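Local coordinates for lipopolysaccharide biosynthesis protein wbpB (Thermus thermophilus, PDB 3O9Z), which probably oxidises a UDP-linked amino sugar with NAD on the way to 2,3-diacetamido-2,3-dideoxy-D-mannuronic acid, with alpha-ketoglutarate bound beside the cofactor, at residues L138-L141 with K142-G146; E236-R240 with Q241-T245. All blocks are in the same frame, centred on the assembly; numbering follows the deposited sequence. Where two conformers were deposited one is given.

Overall arrangement
Both contacts are local and lie in the C-terminal alpha/beta domain, where helices pack against a mixed six-stranded sheet. Contact 1 takes in nearly all of helix 136-146, which lies against that sheet; contact 2 is the end of the short helix 236-239 and the turn that leads into strand 245-251. This strand links them, since contact 1 packs on its Ile249 and Val251 and contact 2 runs into its start. Their centres are 27 Å apart and their nearest atoms about 13 Å, so they do not touch. The side chain of Leu138 lies about 11 Å from the bound alpha-ketoglutarate, that of Lys243 about 13 Å, which puts both contacts outside the pocket itself.

Contact 1 (L138-L141 with K142-G146); sequences LLAL and KERLG
Four backbone bonds tie Leu138, Leu139, Ala140 and Leu141 to the residues four places on, from Lys142 N to Leu138 O at 3.0 Å through to Leu145 N on Leu141 O, also 3.0 Å: regular alpha-helix. Leu139 O serves twice, taking Glu143 N and also a water at 2.7 Å. The same water donates to Glu143 OE2, again at 2.7 Å, so it clips the carboxylate back onto the previous turn.

On another side of the helix, Arg144 folds back over the preceding turn. Its chain bends at chi3 (-59°) and lays one guanidinium face over Leu141 CA, which sits 3.5 Å above the plane and toward its rim. Arg144 NH1 comes to 3.8 Å from Ala140 CB, while its NH2 lies 3.5 Å from Leu141 CD1, the leucine side chain crossing the arginine nearly at a right angle. Leu141 sends CG anti to its backbone nitrogen (chi1 176°) and meets Leu145 through CG to CD1, 3.8 Å apart. With an alanine here, CG and both methyls of Leu141 are gone, which is likely to open a gap beside Leu145 CD1 and Ile249 and leave Arg144 NH2 without its CD1 contact.

Leu138, Leu141 and Leu145 face the sheet, on Ile249 and Val251 of strand 245-251, and Arg144 reaches Val256 of strand 254-257. Leu138 and Leu145 also touch helix 186-196, where Lys142 makes a cation-pi contact with Trp194.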
loop_
_atom_site.group_PDB
_atom_site.type_symbol
_atom_site.label_atom_id
_atom_site.label_comp_id
_atom_site.label_asym_id
_atom_site.label_seq_id
_atom_site.Cartn_x
_atom_site.Cartn_y
_atom_site.Cartn_z
ATOM N N LEU A 138 28.242 -13.840 25.533
ATOM C CA LEU A 138 27.195 -14.742 25.979
ATOM C C LEU A 138 27.593 -16.211 25.774
ATOM O O LEU A 138 27.263 -17.068 26.593
ATOM C CB LEU A 138 25.858 -14.382 25.295
ATOM C CG LEU A 138 25.406 -12.940 25.599
ATOM C CD1 LEU A 138 24.126 -12.705 24.822
ATOM C CD2 LEU A 138 25.157 -12.839 27.125
ATOM N N LEU A 139 28.360 -16.508 24.726
ATOM C CA LEU A 139 28.987 -17.823 24.627
ATOM C C LEU A 139 29.913 -18.062 25.822
ATOM O O LEU A 139 29.945 -19.173 26.351
ATOM C CB LEU A 139 29.738 -17.952 23.314
ATOM C CG LEU A 139 28.935 -18.214 22.044
ATOM C CD1 LEU A 139 29.773 -17.858 20.804
ATOM C CD2 LEU A 139 28.468 -19.658 22.004
ATOM N N ALA A 140 30.668 -17.046 26.221
ATOM C CA ALA A 140 31.591 -17.163 27.360
ATOM C C ALA A 140 30.801 -17.425 28.654
ATOM O O ALA A 140 31.156 -18.294 29.472
ATOM C CB ALA A 140 32.461 -15.910 27.462
ATOM N N LEU A 141 29.723 -16.668 28.845
ATOM C CA LEU A 141 28.827 -16.874 29.982
ATOM C C LEU A 141 28.279 -18.292 30.047
ATOM O O LEU A 141 28.246 -18.911 31.130
ATOM C CB LEU A 141 27.689 -15.852 29.931
ATOM C CG LEU A 141 26.586 -15.972 30.990
ATOM C CD1 LEU A 141 27.191 -15.927 32.402
ATOM C CD2 LEU A 141 25.629 -14.786 30.806
ATOM N N LYS A 142 27.826 -18.815 28.913
ATOM C CA LYS A 142 27.263 -20.143 28.877
ATOM C C LYS A 142 28.294 -21.185 29.293
ATOM O O LYS A 142 27.979 -22.133 30.005
ATOM C CB LYS A 142 26.661 -20.441 27.507
ATOM C CG LYS A 142 26.087 -21.838 27.434
ATOM C CD LYS A 142 25.454 -22.161 26.101
ATOM C CE LYS A 142 24.482 -23.313 26.226
ATOM N NZ LYS A 142 25.243 -24.588 26.140
ATOM N N GLU A 143 29.542 -20.984 28.889
ATOM C CA GLU A 143 30.580 -21.929 29.286
ATOM C C GLU A 143 30.794 -21.907 30.790
ATOM O O GLU A 143 30.911 -22.968 31.413
ATOM C CB GLU A 143 31.878 -21.626 28.538
ATOM C CG GLU A 143 31.774 -22.022 27.092
ATOM C CD GLU A 143 31.235 -23.433 26.947
ATOM O OE1 GLU A 143 31.988 -24.372 27.291
ATOM O OE2 GLU A 143 30.063 -23.597 26.523
ATOM N N ARG A 144 30.839 -20.711 31.368
ATOM C CA ARG A 144 31.071 -20.576 32.801
ATOM C C ARG A 144 29.932 -21.212 33.590
ATOM O O ARG A 144 30.167 -21.806 34.646
ATOM C CB ARG A 144 31.226 -19.120 33.228
ATOM C CG ARG A 144 32.468 -18.392 32.719
ATOM C CD ARG A 144 32.664 -17.048 33.392
ATOM N NE ARG A 144 31.552 -16.111 33.229
ATOM C CZ ARG A 144 31.419 -15.285 32.195
ATOM N NH1 ARG A 144 32.300 -15.324 31.205
ATOM N NH2 ARG A 144 30.392 -14.453 32.129
ATOM N N LEU A 145 28.700 -21.091 33.091
ATOM C CA LEU A 145 27.541 -21.669 33.774
ATOM C C LEU A 145 27.538 -23.196 33.773
ATOM O O LEU A 145 27.061 -23.823 34.722
ATOM C CB LEU A 145 26.244 -21.150 33.135
ATOM C CG LEU A 145 25.949 -19.696 33.500
ATOM C CD1 LEU A 145 24.948 -19.105 32.496
ATOM C CD2 LEU A 145 25.421 -19.576 34.924
ATOM N N GLY A 146 28.041 -23.805 32.706
ATOM C CA GLY A 146 28.208 -25.248 32.654
ATOM C C GLY A 146 29.034 -25.781 33.815
ATOM O O GLY A 146 28.908 -26.941 34.166
HETATM O O HOH W 1 29.640 -21.447 25.008
#

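Contact 2 (E236-R240 with Q241-T245); sequences EPLRR and QGKRT
Gln241, Gly242 and Lys243 fold back on Leu238 and Arg239 in a local turn at the protein surface, where helix 236-239 stops and the chain heads for strand 245-251. Leu238 O is its hub. Gln241 N reaches it at 3.1 Å, well above the carbonyl plane, and Lys243 N at 3.2 Å from the opposite face, so the oxygen is gripped from two sides. Gly242 N closes the turn on Arg239 O at 2.9 Å.

The side chains of Gln241 and Lys243 flank this carbonyl. Lys243 CG sits 3.2 Å from Leu238 O, and its CB and CG pass alongside Leu238 CB. Gln241 runs back past the Pro237 carbonyl, with Gln241 CG 3.4 Å from Pro237 O and OE1 near Leu238 CD2.

Within the last turn, Arg240 grips Glu236 side-on: NH2 meets the syn lone pair of OE1 at 2.7 Å, nearly in the guanidinium plane, and NE reaches OE2 at 3.0 Å from above the carboxylate plane. Further on, Arg244, modelled in two conformers, can reach Glu49 of the second subunit in one of them.

Gly242 has a positive phi (99°), where a side chain would jam against the preceding carbonyl oxygen. That glycine, with Lys243 N on Leu238 O and Gly242 N on Arg239 O, makes a Schellman motif, a classic way to end a helix; the type I turn from Arg239 to Gly242 coincides with it.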
loop_
_atom_site.group_PDB
_atom_site.type_symbol
_atom_site.label_atom_id
_atom_site.label_comp_id
_atom_site.label_asym_id
_atom_site.label_seq_id
_atom_site.Cartn_x
_atom_site.Cartn_y
_atom_site.Cartn_z
ATOM N N GLU A 236 20.407 5.595 34.828
ATOM C CA GLU A 236 20.747 7.019 34.784
ATOM C C GLU A 236 22.205 7.346 34.447
ATOM O O GLU A 236 22.443 8.236 33.642
ATOM C CB GLU A 236 20.344 7.714 36.084
ATOM C CG GLU A 236 20.442 9.225 35.961
ATOM C CD GLU A 236 21.821 9.735 36.342
ATOM O OE1 GLU A 236 22.537 9.034 37.088
ATOM O OE2 GLU A 236 22.177 10.834 35.880
ATOM N N PRO A 237 23.167 6.574 34.975
ATOM C CA PRO A 237 24.564 6.878 34.616
ATOM C C PRO A 237 24.904 6.718 33.128
ATOM O O PRO A 237 25.843 7.341 32.625
ATOM C CB PRO A 237 25.363 5.916 35.503
ATOM C CG PRO A 237 24.466 5.680 36.701
ATOM C CD PRO A 237 23.089 5.530 36.015
ATOM N N LEU A 238 24.142 5.904 32.398
ATOM C CA LEU A 238 24.274 5.775 30.951
ATOM C C LEU A 238 23.343 6.743 30.220
ATOM O O LEU A 238 23.691 7.291 29.177
ATOM C CB LEU A 238 23.920 4.343 30.541
ATOM C CG LEU A 238 24.833 3.239 31.081
ATOM C CD1 LEU A 238 24.202 1.862 30.840
ATOM C CD2 LEU A 238 26.171 3.340 30.368
ATOM N N ARG A 239 22.124 6.901 30.719
ATOM C CA ARG A 239 21.141 7.795 30.120
ATOM C C ARG A 239 21.614 9.249 30.108
ATOM O O ARG A 239 21.382 9.971 29.130
ATOM C CB ARG A 239 19.815 7.653 30.873
ATOM C CG ARG A 239 18.673 8.408 30.230
ATOM C CD ARG A 239 17.418 8.161 31.021
ATOM N NE ARG A 239 17.375 9.047 32.178
ATOM C CZ ARG A 239 17.322 8.636 33.439
ATOM N NH1 ARG A 239 17.308 7.340 33.717
ATOM N NH2 ARG A 239 17.261 9.528 34.415
ATOM N N ARG A 240 22.317 9.656 31.169
ATOM C CA ARG A 240 22.843 11.027 31.249
ATOM C C ARG A 240 23.825 11.303 30.129
ATOM O O ARG A 240 24.028 12.449 29.736
ATOM C CB ARG A 240 23.495 11.280 32.615
ATOM C CG ARG A 240 24.890 10.685 32.703
ATOM C CD ARG A 240 25.645 11.121 33.971
ATOM N NE ARG A 240 25.073 10.578 35.200
ATOM C CZ ARG A 240 25.745 10.390 36.336
ATOM N NH1 ARG A 240 27.048 10.679 36.431
ATOM N NH2 ARG A 240 25.105 9.878 37.373
ATOM N N GLN A 241 24.413 10.257 29.561
ATOM C CA GLN A 241 25.351 10.427 28.464
ATOM C C GLN A 241 24.691 10.336 27.102
ATOM O O GLN A 241 25.367 10.459 26.081
ATOM C CB GLN A 241 26.454 9.379 28.516
ATOM C CG GLN A 241 26.900 9.079 29.940
ATOM C CD GLN A 241 27.861 7.927 29.980
ATOM O OE1 GLN A 241 27.583 6.856 29.446
ATOM N NE2 GLN A 241 29.022 8.152 30.570
ATOM N N GLY A 242 23.384 10.072 27.083
ATOM C CA GLY A 242 22.640 10.001 25.832
ATOM C C GLY A 242 22.428 8.580 25.332
ATOM O O GLY A 242 21.896 8.416 24.240
ATOM N N LYS A 243 22.839 7.555 26.089
ATOM C CA LYS A 243 22.682 6.166 25.631
ATOM C C LYS A 243 21.219 5.734 25.614
ATOM O O LYS A 243 20.472 6.116 26.527
ATOM C CB LYS A 243 23.438 5.201 26.535
ATOM C CG LYS A 243 24.912 5.542 26.744
ATOM C CD LYS A 243 25.728 5.342 25.490
ATOM C CE LYS A 243 27.213 5.284 25.855
ATOM N NZ LYS A 243 28.063 5.316 24.640
ATOM N N ARG A 244 20.843 4.948 24.603
ATOM C CA ARG A 244 19.429 4.577 24.461
ATOM C C ARG A 244 19.174 3.080 24.486
ATOM O O ARG A 244 18.046 2.648 24.233
ATOM C CB ARG A 244 18.832 5.217 23.206
ATOM C CG ARG A 244 18.945 6.727 23.286
ATOM C CD ARG A 244 18.432 7.470 22.070
ATOM N NE ARG A 244 18.169 8.829 22.527
ATOM C CZ ARG A 244 16.961 9.303 22.801
ATOM N NH1 ARG A 244 15.877 8.576 22.574
ATOM N NH2 ARG A 244 16.846 10.543 23.245
ATOM N N THR A 245 20.203 2.299 24.785
ATOM C CA THR A 245 20.065 0.866 24.961
ATOM C C THR A 245 20.788 0.434 26.232
ATOM O O THR A 245 21.818 1.003 26.649
ATOM C CB THR A 245 20.621 0.043 23.798
ATOM O OG1 THR A 245 22.048 0.147 23.782
ATOM C CG2 THR A 245 20.028 0.522 22.443
#